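Local coordinates for cyclic di-GMP-binding protein XC_3703 (Xanthomonas campestris pv. campestris, PDB 5B7W), which binds the second messenger cyclic di-GMP and, when not bound to it, promotes DNA binding by a transcriptional regulator, thereby controlling virulence and biofilm formation, at residues A[3-9]-A[153-159]; A[104-108]-A[150-154]; A[22-26]-A[37-41]; A[45-51]-A[90-96]. All blocks are in the same frame, centred on the assembly; numbering follows the deposited sequence.

Interaction 1. Residues A[3-9]-A[153-159]; sequences SFDVISE and PLQFDNF
This contact joins the first and last strands of the chain in the four-stranded antiparallel sheet of domain I, which has the topology of an RNA-recognition motif. Asp5 with Asp157 and Ile7 with Gln155 are hydrogen-bonded pairs; Ile7 N to Gln155 O measures 2.9 Å and is almost straight at 176°. Between them, Val6 and Phe156 form a non-hydrogen-bonded pair whose side chains meet helix 135-146. Phe4 packs on the same helix. Its CE2 lies 3.5 Å from Phe156 CD1, with the ring planes 67° apart. Phe4 CB sits over the centre of the Phe159 ring, 3.7 Å from the centroid. The Phe159 side chain lies close to Arg135, which probably contributes to a cyclic di-GMP site. The other face mixes Ile7 with polar side chains: Asp5, Gln155 and Asp157. One water donates to both Asp5 OD2 and Asp157 OD1. Beyond strand 3-7, Ser8 OG donates to Pro153 O at 2.7 Å. Gln155 bends at chi2 (92°), which brings OE1 to Glu9 N at 2.9 Å, on a lone pair. Arg129 forms a salt bridge with Asp5 and a hydrogen bond to Asn158 OD1. Its charge probably offsets that of the neighbouring carboxylates and favours their ionised form.

Interaction 2. Residues A[104-108]-A[150-154]; sequences QAKQL and FELPL
Gln104 O accepts the helical bond from Leu108 N at 2.8 Å, and the Phe150 ring rests against both of these residues. The contact belongs to domain I, an RRM-like fold. It joins helix 102-114 to the loop between helix 135-146 and strand 155-160. Across the contact the packing is by van der Waals touch. The Phe150 ring is at the centre of the contact. Its CG stands anti to the backbone N (chi1 -157°), which carries the ring out to the helix. Leu108 CD2 lies over one ring face, 3.9 Å from the centroid and offset toward the rim. Gln104 CB meets the ring obliquely, 3.4 Å from Phe150 CZ. The Gln104 chain then bends at chi2 (89°), and its CG comes 3.9 Å from Leu152 CD1. The amide beyond it is held from outside, since Gln104 NE2 donates to Glu101. Gln107 adds a looser touch, its amide nearly perpendicular to the ring plane (89°). Leu108 also packs on Ile100, Val6 and Leu145, so this hydrophobic layer continues between the helices and the sheet. The loop has further links as well: Lys97 NZ is hydrogen-bonded to Glu151 O, and Pro153 touches Asp74 and Cys77. At the sheet side, Leu108 CD1 reaches Leu154 CD2 at 4.2 Å.

Interaction 3. Residues A[22-26]-A[37-41]; sequences ANREL and AKFEL
Asn23 and Phe39 each set CG beside their own backbone N: chi1 of -79° carries the Asn23 amide to the backbone of Phe39, while chi1 of -55° turns the Phe39 ring under Ala22 and Leu26. The contact is helix-on-sheet packing in the RRM-like domain II. It joins the end of helix 12-26 to strand 38-42, an outermost strand of the sheet, and the short segments run nearly antiparallel. The Asn23 amide grips Phe39 twice. Phe39 N donates to Asn23 OD1 at 2.8 Å, along a lone pair and almost straight (176°). Asn23 ND2 donates to Phe39 O, also at 2.8 Å, with that oxygen in the amide plane. The pair of bonds fixes the rotation of the amide. It also satisfies both backbone polar atoms of Phe39, much as a neighbouring strand would. On the other edge, Lys38 and Glu40 bond through their backbones to Ser50 and Asn48 of strand 46-51. The Phe39 ring is buried under the helix. Leu26 CD1 comes to 3.5 Å from Phe39 CE1 and also touches Ala37 CB. Met60 of helix 54-70 and Val19 also touch Phe39. Asn23 OD1 lies at the ring edge, 3.5 Å from Phe39 CD1. Ala22 CB sits over one face, 3.9 Å from the ring centroid and displaced toward the rim.

Interaction 4. Residues A[45-51]-A[90-96]; sequences KVINQSA and ARQKVTV
Backbone hydrogen bonds dominate this pairing of the two central strands in the antiparallel sheet of domain II, an RRM-like fold. Seven of them link Lys45–Ala51 to Ala90–Val96. Ile47 with Val94, Gln49 with Gln92 and Ala51 with Ala90 are the hydrogen-bonded pairs. Ile47 N to Val94 O is 2.8 Å and almost straight (177°). At one end Val96 N donates to Lys45 O at 2.7 Å. There Lys45 and Val46 both face Glu42 in a classic beta bulge. Apolar contacts lie on the face with Ile47 and Val94, under helices 12-26 and 54-70. Ile47 CD1 meets Val96 CG2 at 3.9 Å. Polar side chains share this buried face. The side chains of Gln49 and Gln92 lie side by side, their amide planes turned 37° apart, and each has an outside acceptor for its NE2: Thr61 OG1 for Gln49 and Gly81 O for Gln92. Val94 CG2 packs 3.8 Å from Gln49 NE2. The other face carries long, charged chains laid across their neighbours. Arg91 NH1 passes 3.5 Å from Ser50 CB. Lys93, extended with CG anti to the backbone N (chi1 162°), passes across Val46, its CG 3.6 Å from Val46 CG1.

Overall arrangement
Interactions 1 and 2 belong to domain I, and interactions 3 and 4 to domain II, on opposite sides of the chain's centre. Interactions 1 and 2 share Pro153 and Leu154 and touch through Val6 and Leu108. Interactions 3 and 4 meet where strands 38-42 and 46-51 are neighbours. All four are partly buried: buried side chains face the helices, while exposed ones such as Lys93, Arg91 and Glu9 lie toward the surface. Both strand pairings rest on backbone bonds, but interaction 4 is central in its sheet, whereas interaction 1 includes an outermost strand and uses waters. Interaction 3 adds a side-chain amide bonded to backbone. Interaction 2 is mainly apolar packing, with glutamine and glutamate side chains taking part.

Interaction 1. Residues A[3-9]-A[153-159]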
loop_
_atom_site.group_PDB
_atom_site.type_symbol
_atom_site.label_atom_id
_atom_site.label_comp_id
_atom_site.label_asym_id
_atom_site.label_seq_id
_atom_site.Cartn_x
_atom_site.Cartn_y
_atom_site.Cartn_z
ATOM N N SER A 3 6.776 -2.374 -23.921
ATOM C CA SER A 3 5.769 -2.529 -22.884
ATOM C C SER A 3 6.416 -2.443 -21.509
ATOM O O SER A 3 7.631 -2.594 -21.357
ATOM C CB SER A 3 5.015 -3.856 -23.027
ATOM O OG SER A 3 5.862 -4.955 -22.749
ATOM N N PHE A 4 5.575 -2.194 -20.509
ATOM C CA PHE A 4 5.982 -2.210 -19.113
ATOM C C PHE A 4 4.797 -2.688 -18.286
ATOM O O PHE A 4 3.679 -2.825 -18.788
ATOM C CB PHE A 4 6.463 -0.832 -18.645
ATOM C CG PHE A 4 5.374 0.200 -18.578
ATOM C CD1 PHE A 4 5.018 0.925 -19.703
ATOM C CD2 PHE A 4 4.707 0.448 -17.389
ATOM C CE1 PHE A 4 4.015 1.873 -19.645
ATOM C CE2 PHE A 4 3.704 1.395 -17.325
ATOM C CZ PHE A 4 3.356 2.107 -18.455
ATOM N N ASP A 5 5.051 -2.935 -17.006
ATOM C CA ASP A 5 4.027 -3.405 -16.083
ATOM C C ASP A 5 3.721 -2.329 -15.052
ATOM O O ASP A 5 4.638 -1.753 -14.459
ATOM C CB ASP A 5 4.464 -4.691 -15.381
ATOM C CG ASP A 5 4.140 -5.933 -16.185
ATOM O OD1 ASP A 5 3.349 -5.830 -17.144
ATOM O OD2 ASP A 5 4.673 -7.011 -15.852
ATOM N N VAL A 6 2.437 -2.061 -14.850
ATOM C CA VAL A 6 1.976 -1.257 -13.725
ATOM C C VAL A 6 1.710 -2.209 -12.568
ATOM O O VAL A 6 0.855 -3.096 -12.668
ATOM C CB VAL A 6 0.718 -0.454 -14.084
ATOM C CG1 VAL A 6 0.321 0.455 -12.927
ATOM C CG2 VAL A 6 0.945 0.352 -15.351
ATOM N N ILE A 7 2.452 -2.041 -11.478
ATOM C CA ILE A 7 2.347 -2.937 -10.336
ATOM C C ILE A 7 2.013 -2.124 -9.094
ATOM O O ILE A 7 2.140 -0.896 -9.062
ATOM C CB ILE A 7 3.634 -3.756 -10.109
ATOM C CG1 ILE A 7 4.796 -2.833 -9.735
ATOM C CG2 ILE A 7 3.971 -4.577 -11.342
ATOM C CD1 ILE A 7 6.095 -3.564 -9.475
ATOM N N SER A 8 1.572 -2.837 -8.060
ATOM C CA SER A 8 1.319 -2.262 -6.738
ATOM C C SER A 8 1.826 -3.291 -5.732
ATOM O O SER A 8 1.085 -4.184 -5.312
ATOM C CB SER A 8 -0.151 -1.939 -6.532
ATOM O OG SER A 8 -0.336 -1.216 -5.328
ATOM N N GLU A 9 3.096 -3.165 -5.361
ATOM C CA GLU A 9 3.762 -4.159 -4.536
ATOM C C GLU A 9 4.470 -3.489 -3.370
ATOM O O GLU A 9 4.876 -2.326 -3.447
ATOM C CB GLU A 9 4.768 -4.976 -5.355
ATOM C CG GLU A 9 4.128 -5.824 -6.438
ATOM C CD GLU A 9 5.138 -6.664 -7.192
ATOM O OE1 GLU A 9 6.353 -6.481 -6.968
ATOM O OE2 GLU A 9 4.715 -7.509 -8.009
ATOM N N PRO A 153 -0.844 2.871 -4.389
ATOM C CA PRO A 153 0.491 3.231 -4.878
ATOM C C PRO A 153 0.840 2.420 -6.115
ATOM O O PRO A 153 0.576 1.218 -6.189
ATOM C CB PRO A 153 1.409 2.878 -3.699
ATOM C CG PRO A 153 0.494 2.767 -2.509
ATOM C CD PRO A 153 -0.800 2.260 -3.054
ATOM N N LEU A 154 1.435 3.093 -7.095
ATOM C CA LEU A 154 1.791 2.476 -8.365
ATOM C C LEU A 154 3.300 2.515 -8.551
ATOM O O LEU A 154 3.932 3.553 -8.327
ATOM C CB LEU A 154 1.104 3.181 -9.538
ATOM C CG LEU A 154 -0.426 3.168 -9.564
ATOM C CD1 LEU A 154 -0.941 3.837 -10.829
ATOM C CD2 LEU A 154 -0.954 1.746 -9.450
ATOM N N GLN A 155 3.869 1.383 -8.951
ATOM C CA GLN A 155 5.242 1.303 -9.424
ATOM C C GLN A 155 5.241 0.744 -10.840
ATOM O O GLN A 155 4.226 0.246 -11.336
ATOM C CB GLN A 155 6.110 0.439 -8.501
ATOM C CG GLN A 155 6.043 0.826 -7.033
ATOM C CD GLN A 155 4.972 0.064 -6.284
ATOM O OE1 GLN A 155 4.888 -1.162 -6.377
ATOM N NE2 GLN A 155 4.141 0.784 -5.541
ATOM N N PHE A 156 6.393 0.831 -11.498
ATOM C CA PHE A 156 6.504 0.439 -12.897
ATOM C C PHE A 156 7.822 -0.287 -13.109
ATOM O O PHE A 156 8.878 0.206 -12.700
ATOM C CB PHE A 156 6.409 1.663 -13.816
ATOM C CG PHE A 156 5.301 2.612 -13.450
ATOM C CD1 PHE A 156 4.025 2.438 -13.960
ATOM C CD2 PHE A 156 5.532 3.671 -12.585
ATOM C CE1 PHE A 156 3.005 3.305 -13.620
ATOM C CE2 PHE A 156 4.516 4.538 -12.241
ATOM C CZ PHE A 156 3.251 4.357 -12.759
ATOM N N ASP A 157 7.759 -1.454 -13.744
ATOM C CA ASP A 157 8.944 -2.274 -13.968
ATOM C C ASP A 157 8.701 -3.160 -15.185
ATOM O O ASP A 157 7.721 -2.984 -15.917
ATOM C CB ASP A 157 9.280 -3.098 -12.719
ATOM C CG ASP A 157 8.264 -4.196 -12.445
ATOM O OD1 ASP A 157 7.123 -4.109 -12.950
ATOM O OD2 ASP A 157 8.608 -5.150 -11.716
ATOM N N ASN A 158 9.603 -4.123 -15.391
ATOM C CA ASN A 158 9.487 -5.123 -16.453
ATOM C C ASN A 158 9.341 -4.463 -17.824
ATOM O O ASN A 158 8.496 -4.839 -18.639
ATOM C CB ASN A 158 8.330 -6.086 -16.175
ATOM C CG ASN A 158 8.457 -7.386 -16.945
ATOM O OD1 ASN A 158 7.459 -7.974 -17.364
ATOM N ND2 ASN A 158 9.691 -7.840 -17.142
ATOM N N PHE A 159 10.184 -3.464 -18.074
ATOM C CA PHE A 159 10.200 -2.774 -19.359
ATOM C C PHE A 159 10.780 -3.702 -20.419
ATOM O O PHE A 159 11.966 -4.045 -20.373
ATOM C CB PHE A 159 11.011 -1.484 -19.255
ATOM C CG PHE A 159 10.349 -0.412 -18.433
ATOM C CD1 PHE A 159 10.289 -0.510 -17.051
ATOM C CD2 PHE A 159 9.796 0.702 -19.044
ATOM C CE1 PHE A 159 9.682 0.477 -16.297
ATOM C CE2 PHE A 159 9.189 1.693 -18.296
ATOM C CZ PHE A 159 9.133 1.580 -16.920
HETATM O O HOH W 1 6.257 -7.083 -13.507
HETATM O O HOH W 2 3.322 -0.288 -3.061
HETATM O O HOH W 3 7.082 -7.161 -10.033
#

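Interaction 2. Residues A[104-108]-A[150-154]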
loop_
_atom_site.group_PDB
_atom_site.type_symbol
_atom_site.label_atom_id
_atom_site.label_comp_id
_atom_site.label_asym_id
_atom_site.label_seq_id
_atom_site.Cartn_x
_atom_site.Cartn_y
_atom_site.Cartn_z
ATOM N N GLN A 104 -9.753 -2.181 -9.781
ATOM C CA GLN A 104 -8.856 -1.046 -9.969
ATOM C C GLN A 104 -8.174 -1.082 -11.331
ATOM O O GLN A 104 -7.818 -0.027 -11.871
ATOM C CB GLN A 104 -7.817 -1.016 -8.849
ATOM C CG GLN A 104 -8.414 -0.944 -7.447
ATOM C CD GLN A 104 -8.696 -2.313 -6.848
ATOM O OE1 GLN A 104 -7.783 -3.091 -6.601
ATOM N NE2 GLN A 104 -9.965 -2.606 -6.610
ATOM N N ALA A 105 -7.982 -2.276 -11.900
ATOM C CA ALA A 105 -7.334 -2.386 -13.204
ATOM C C ALA A 105 -8.190 -1.759 -14.297
ATOM O O ALA A 105 -7.705 -0.944 -15.089
ATOM C CB ALA A 105 -7.037 -3.853 -13.522
ATOM N N LYS A 106 -9.472 -2.129 -14.356
ATOM C CA LYS A 106 -10.380 -1.508 -15.316
ATOM C C LYS A 106 -10.477 -0.005 -15.106
ATOM O O LYS A 106 -10.613 0.749 -16.078
ATOM C CB LYS A 106 -11.768 -2.129 -15.209
ATOM C CG LYS A 106 -11.823 -3.595 -15.545
ATOM C CD LYS A 106 -13.051 -4.207 -14.920
ATOM C CE LYS A 106 -13.314 -5.575 -15.490
ATOM N NZ LYS A 106 -14.727 -5.984 -15.305
ATOM N N GLN A 107 -10.447 0.447 -13.851
ATOM C CA GLN A 107 -10.291 1.875 -13.614
ATOM C C GLN A 107 -8.998 2.379 -14.236
ATOM O O GLN A 107 -8.980 3.452 -14.847
ATOM C CB GLN A 107 -10.340 2.188 -12.119
ATOM C CG GLN A 107 -11.633 1.735 -11.460
ATOM C CD GLN A 107 -11.717 2.130 -10.000
ATOM O OE1 GLN A 107 -10.920 2.935 -9.529
ATOM N NE2 GLN A 107 -12.674 1.553 -9.270
ATOM N N LEU A 108 -7.915 1.600 -14.136
ATOM C CA LEU A 108 -6.661 2.082 -14.700
ATOM C C LEU A 108 -6.737 2.169 -16.217
ATOM O O LEU A 108 -6.154 3.080 -16.815
ATOM C CB LEU A 108 -5.476 1.230 -14.253
ATOM C CG LEU A 108 -4.995 1.557 -12.841
ATOM C CD1 LEU A 108 -3.733 0.762 -12.495
ATOM C CD2 LEU A 108 -4.762 3.051 -12.736
ATOM N N PHE A 150 -5.620 7.984 -7.396
ATOM C CA PHE A 150 -5.810 6.545 -7.306
ATOM C C PHE A 150 -5.657 6.072 -5.868
ATOM O O PHE A 150 -4.831 6.598 -5.113
ATOM C CB PHE A 150 -4.814 5.810 -8.207
ATOM C CG PHE A 150 -5.255 4.435 -8.599
ATOM C CD1 PHE A 150 -6.449 4.249 -9.274
ATOM C CD2 PHE A 150 -4.475 3.330 -8.306
ATOM C CE1 PHE A 150 -6.862 2.988 -9.640
ATOM C CE2 PHE A 150 -4.883 2.065 -8.673
ATOM C CZ PHE A 150 -6.077 1.895 -9.342
ATOM N N GLU A 151 -6.455 5.070 -5.502
ATOM C CA GLU A 151 -6.469 4.496 -4.162
ATOM C C GLU A 151 -5.324 3.521 -3.922
ATOM O O GLU A 151 -5.331 2.817 -2.906
ATOM C CB GLU A 151 -7.806 3.791 -3.913
ATOM C CG GLU A 151 -8.115 2.683 -4.909
ATOM C CD GLU A 151 -9.472 2.053 -4.680
ATOM O OE1 GLU A 151 -10.380 2.277 -5.510
ATOM O OE2 GLU A 151 -9.635 1.337 -3.670
ATOM N N LEU A 152 -4.349 3.459 -4.831
ATOM C CA LEU A 152 -3.238 2.531 -4.706
ATOM C C LEU A 152 -1.916 3.169 -5.117
ATOM O O LEU A 152 -1.862 3.910 -6.109
ATOM C CB LEU A 152 -3.432 1.266 -5.553
ATOM C CG LEU A 152 -4.029 0.011 -4.914
ATOM C CD1 LEU A 152 -5.542 0.039 -4.937
ATOM C CD2 LEU A 152 -3.514 -1.258 -5.589
ATOM N N PRO A 153 -0.844 2.871 -4.389
ATOM C CA PRO A 153 0.491 3.231 -4.878
ATOM C C PRO A 153 0.840 2.420 -6.115
ATOM O O PRO A 153 0.576 1.218 -6.189
ATOM C CB PRO A 153 1.409 2.878 -3.699
ATOM C CG PRO A 153 0.494 2.767 -2.509
ATOM C CD PRO A 153 -0.800 2.260 -3.054
ATOM N N LEU A 154 1.435 3.093 -7.095
ATOM C CA LEU A 154 1.791 2.476 -8.365
ATOM C C LEU A 154 3.300 2.515 -8.551
ATOM O O LEU A 154 3.932 3.553 -8.327
ATOM C CB LEU A 154 1.104 3.181 -9.538
ATOM C CG LEU A 154 -0.426 3.168 -9.564
ATOM C CD1 LEU A 154 -0.941 3.837 -10.829
ATOM C CD2 LEU A 154 -0.954 1.746 -9.450
#

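Interaction 3. Residues A[22-26]-A[37-41]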
loop_
_atom_site.group_PDB
_atom_site.type_symbol
_atom_site.label_atom_id
_atom_site.label_comp_id
_atom_site.label_asym_id
_atom_site.label_seq_id
_atom_site.Cartn_x
_atom_site.Cartn_y
_atom_site.Cartn_z
ATOM N N ALA A 22 8.159 -0.581 14.646
ATOM C CA ALA A 22 7.006 -0.004 15.332
ATOM C C ALA A 22 6.826 -0.613 16.716
ATOM O O ALA A 22 6.501 0.095 17.676
ATOM C CB ALA A 22 5.744 -0.190 14.491
ATOM N N ASN A 23 7.027 -1.929 16.839
ATOM C CA ASN A 23 6.974 -2.560 18.154
ATOM C C ASN A 23 8.119 -2.083 19.038
ATOM O O ASN A 23 7.926 -1.837 20.235
ATOM C CB ASN A 23 7.000 -4.081 18.008
ATOM C CG ASN A 23 5.648 -4.652 17.634
ATOM O OD1 ASN A 23 4.626 -4.283 18.212
ATOM N ND2 ASN A 23 5.633 -5.549 16.655
ATOM N N ARG A 24 9.318 -1.946 18.466
ATOM C CA ARG A 24 10.441 -1.400 19.221
ATOM C C ARG A 24 10.163 0.031 19.661
ATOM O O ARG A 24 10.552 0.438 20.763
ATOM C CB ARG A 24 11.717 -1.463 18.382
ATOM C CG ARG A 24 12.456 -2.788 18.459
ATOM C CD ARG A 24 13.586 -2.726 19.474
ATOM N NE ARG A 24 14.652 -1.823 19.044
ATOM C CZ ARG A 24 15.704 -2.198 18.323
ATOM N NH1 ARG A 24 15.837 -3.463 17.949
ATOM N NH2 ARG A 24 16.624 -1.309 17.977
ATOM N N GLU A 25 9.480 0.807 18.817
ATOM C CA GLU A 25 9.210 2.202 19.150
ATOM C C GLU A 25 8.207 2.314 20.291
ATOM O O GLU A 25 8.300 3.228 21.118
ATOM C CB GLU A 25 8.712 2.944 17.910
ATOM C CG GLU A 25 8.866 4.450 17.982
ATOM C CD GLU A 25 8.914 5.090 16.609
ATOM O OE1 GLU A 25 7.875 5.618 16.159
ATOM O OE2 GLU A 25 9.991 5.061 15.977
ATOM N N LEU A 26 7.241 1.391 20.355
ATOM C CA LEU A 26 6.289 1.394 21.461
ATOM C C LEU A 26 6.975 1.126 22.791
ATOM O O LEU A 26 6.569 1.675 23.822
ATOM C CB LEU A 26 5.197 0.353 21.222
ATOM C CG LEU A 26 4.005 0.766 20.364
ATOM C CD1 LEU A 26 2.994 -0.363 20.333
ATOM C CD2 LEU A 26 3.383 2.041 20.904
ATOM N N ALA A 37 0.238 -3.435 24.372
ATOM C CA ALA A 37 -0.042 -2.983 23.018
ATOM C C ALA A 37 1.005 -3.573 22.088
ATOM O O ALA A 37 2.155 -3.785 22.484
ATOM C CB ALA A 37 -0.049 -1.453 22.921
ATOM N N LYS A 38 0.605 -3.833 20.845
ATOM C CA LYS A 38 1.489 -4.531 19.922
ATOM C C LYS A 38 0.986 -4.382 18.494
ATOM O O LYS A 38 -0.211 -4.199 18.256
ATOM C CB LYS A 38 1.595 -6.017 20.284
ATOM C CG LYS A 38 0.243 -6.693 20.462
ATOM C CD LYS A 38 0.379 -8.127 20.949
ATOM C CE LYS A 38 0.356 -9.109 19.790
ATOM N NZ LYS A 38 0.220 -10.516 20.258
ATOM N N PHE A 39 1.924 -4.457 17.552
ATOM C CA PHE A 39 1.631 -4.652 16.139
ATOM C C PHE A 39 1.977 -6.087 15.774
ATOM O O PHE A 39 3.050 -6.580 16.140
ATOM C CB PHE A 39 2.439 -3.704 15.248
ATOM C CG PHE A 39 2.293 -2.249 15.590
ATOM C CD1 PHE A 39 3.110 -1.663 16.542
ATOM C CD2 PHE A 39 1.370 -1.458 14.926
ATOM C CE1 PHE A 39 2.993 -0.321 16.843
ATOM C CE2 PHE A 39 1.250 -0.114 15.223
ATOM C CZ PHE A 39 2.064 0.454 16.183
ATOM N N GLU A 40 1.084 -6.754 15.047
ATOM C CA GLU A 40 1.332 -8.113 14.578
ATOM C C GLU A 40 1.132 -8.159 13.072
ATOM O O GLU A 40 0.030 -7.890 12.583
ATOM C CB GLU A 40 0.414 -9.124 15.266
ATOM C CG GLU A 40 0.690 -10.562 14.852
ATOM C CD GLU A 40 -0.561 -11.414 14.808
ATOM O OE1 GLU A 40 -1.667 -10.858 14.970
ATOM O OE2 GLU A 40 -0.437 -12.639 14.604
ATOM N N LEU A 41 2.192 -8.502 12.344
ATOM C CA LEU A 41 2.098 -8.697 10.904
ATOM C C LEU A 41 1.607 -10.113 10.623
ATOM O O LEU A 41 2.214 -11.088 11.080
ATOM C CB LEU A 41 3.449 -8.449 10.238
ATOM C CG LEU A 41 3.460 -8.620 8.719
ATOM C CD1 LEU A 41 2.453 -7.678 8.078
ATOM C CD2 LEU A 41 4.854 -8.384 8.163
#

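Interaction 4. Residues A[45-51]-A[90-96]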
loop_
_atom_site.group_PDB
_atom_site.type_symbol
_atom_site.label_atom_id
_atom_site.label_comp_id
_atom_site.label_asym_id
_atom_site.label_seq_id
_atom_site.Cartn_x
_atom_site.Cartn_y
_atom_site.Cartn_z
ATOM N N LYS A 45 0.363 -9.574 5.002
ATOM C CA LYS A 45 -0.716 -8.801 4.397
ATOM C C LYS A 45 -1.480 -7.955 5.402
ATOM O O LYS A 45 -1.885 -6.836 5.073
ATOM C CB LYS A 45 -1.701 -9.741 3.676
ATOM C CG LYS A 45 -1.069 -10.630 2.620
ATOM C CD LYS A 45 -2.058 -11.667 2.112
ATOM C CE LYS A 45 -1.497 -12.432 0.923
ATOM N NZ LYS A 45 -0.557 -11.605 0.117
ATOM N N VAL A 46 -1.693 -8.456 6.616
ATOM C CA VAL A 46 -2.540 -7.806 7.606
ATOM C C VAL A 46 -1.683 -7.395 8.794
ATOM O O VAL A 46 -0.900 -8.201 9.309
ATOM C CB VAL A 46 -3.690 -8.728 8.055
ATOM C CG1 VAL A 46 -4.448 -8.109 9.220
ATOM C CG2 VAL A 46 -4.625 -9.010 6.891
ATOM N N ILE A 47 -1.829 -6.145 9.221
ATOM C CA ILE A 47 -1.200 -5.637 10.432
ATOM C C ILE A 47 -2.299 -5.453 11.469
ATOM O O ILE A 47 -3.193 -4.615 11.298
ATOM C CB ILE A 47 -0.447 -4.322 10.187
ATOM C CG1 ILE A 47 0.672 -4.526 9.165
ATOM C CG2 ILE A 47 0.114 -3.783 11.494
ATOM C CD1 ILE A 47 1.458 -3.268 8.871
ATOM N N ASN A 48 -2.240 -6.235 12.541
ATOM C CA ASN A 48 -3.220 -6.148 13.615
ATOM C C ASN A 48 -2.696 -5.220 14.704
ATOM O O ASN A 48 -1.631 -5.470 15.281
ATOM C CB ASN A 48 -3.528 -7.533 14.184
ATOM C CG ASN A 48 -4.430 -8.345 13.276
ATOM O OD1 ASN A 48 -5.492 -7.881 12.860
ATOM N ND2 ASN A 48 -4.010 -9.564 12.960
ATOM N N GLN A 49 -3.434 -4.148 14.971
ATOM C CA GLN A 49 -3.129 -3.230 16.057
ATOM C C GLN A 49 -4.042 -3.531 17.236
ATOM O O GLN A 49 -5.237 -3.781 17.058
ATOM C CB GLN A 49 -3.306 -1.774 15.619
ATOM C CG GLN A 49 -2.731 -1.452 14.249
ATOM C CD GLN A 49 -2.777 0.032 13.936
ATOM O OE1 GLN A 49 -1.740 0.688 13.827
ATOM N NE2 GLN A 49 -3.981 0.572 13.795
ATOM N N SER A 50 -3.475 -3.513 18.440
ATOM C CA SER A 50 -4.235 -3.798 19.649
ATOM C C SER A 50 -3.708 -2.943 20.787
ATOM O O SER A 50 -2.494 -2.861 20.999
ATOM C CB SER A 50 -4.157 -5.284 20.019
ATOM O OG SER A 50 -2.818 -5.686 20.242
ATOM N N ALA A 51 -4.620 -2.305 21.518
ATOM C CA ALA A 51 -4.275 -1.452 22.628
ATOM C C ALA A 51 -5.446 -1.425 23.598
ATOM O O ALA A 51 -6.547 -1.892 23.249
ATOM C CB ALA A 51 -3.927 -0.029 22.165
ATOM N N ALA A 90 -9.013 -2.459 22.614
ATOM C CA ALA A 90 -9.317 -2.056 21.248
ATOM C C ALA A 90 -8.416 -2.802 20.273
ATOM O O ALA A 90 -7.237 -3.037 20.557
ATOM C CB ALA A 90 -9.141 -0.546 21.067
ATOM N N ARG A 91 -8.979 -3.174 19.124
ATOM C CA ARG A 91 -8.238 -3.863 18.078
ATOM C C ARG A 91 -8.655 -3.311 16.723
ATOM O O ARG A 91 -9.807 -2.915 16.525
ATOM C CB ARG A 91 -8.469 -5.381 18.116
ATOM C CG ARG A 91 -8.014 -6.054 19.403
ATOM C CD ARG A 91 -8.204 -7.561 19.337
ATOM N NE ARG A 91 -7.766 -8.221 20.563
ATOM C CZ ARG A 91 -6.520 -8.628 20.789
ATOM N NH1 ARG A 91 -5.582 -8.440 19.871
ATOM N NH2 ARG A 91 -6.212 -9.221 21.935
ATOM N N GLN A 92 -7.706 -3.289 15.789
ATOM C CA GLN A 92 -7.978 -2.791 14.447
ATOM C C GLN A 92 -7.118 -3.541 13.443
ATOM O O GLN A 92 -5.918 -3.725 13.662
ATOM C CB GLN A 92 -7.714 -1.284 14.346
ATOM C CG GLN A 92 -8.154 -0.674 13.025
ATOM C CD GLN A 92 -7.802 0.793 12.915
ATOM O OE1 GLN A 92 -6.860 1.267 13.550
ATOM N NE2 GLN A 92 -8.562 1.525 12.108
ATOM N N LYS A 93 -7.739 -3.962 12.347
ATOM C CA LYS A 93 -7.064 -4.675 11.273
ATOM C C LYS A 93 -6.709 -3.701 10.157
ATOM O O LYS A 93 -7.583 -2.993 9.645
ATOM C CB LYS A 93 -7.950 -5.803 10.740
ATOM C CG LYS A 93 -7.557 -6.329 9.373
ATOM C CD LYS A 93 -8.467 -7.471 8.952
ATOM C CE LYS A 93 -8.093 -8.001 7.579
ATOM N NZ LYS A 93 -8.857 -9.232 7.232
ATOM N N VAL A 94 -5.432 -3.661 9.791
ATOM C CA VAL A 94 -4.940 -2.809 8.715
ATOM C C VAL A 94 -4.444 -3.722 7.602
ATOM O O VAL A 94 -3.470 -4.463 7.781
ATOM C CB VAL A 94 -3.831 -1.862 9.193
ATOM C CG1 VAL A 94 -3.453 -0.887 8.085
ATOM C CG2 VAL A 94 -4.271 -1.117 10.442
ATOM N N THR A 95 -5.113 -3.671 6.453
ATOM C CA THR A 95 -4.738 -4.483 5.303
ATOM C C THR A 95 -3.702 -3.734 4.474
ATOM O O THR A 95 -3.958 -2.617 4.012
ATOM C CB THR A 95 -5.961 -4.820 4.449
ATOM O OG1 THR A 95 -6.861 -5.644 5.200
ATOM C CG2 THR A 95 -5.540 -5.558 3.183
ATOM N N VAL A 96 -2.533 -4.346 4.295
ATOM C CA VAL A 96 -1.512 -3.802 3.410
ATOM C C VAL A 96 -1.849 -4.227 1.988
ATOM O O VAL A 96 -1.484 -5.324 1.553
ATOM C CB VAL A 96 -0.102 -4.267 3.821
ATOM C CG1 VAL A 96 0.950 -3.625 2.930
ATOM C CG2 VAL A 96 0.158 -3.934 5.283
#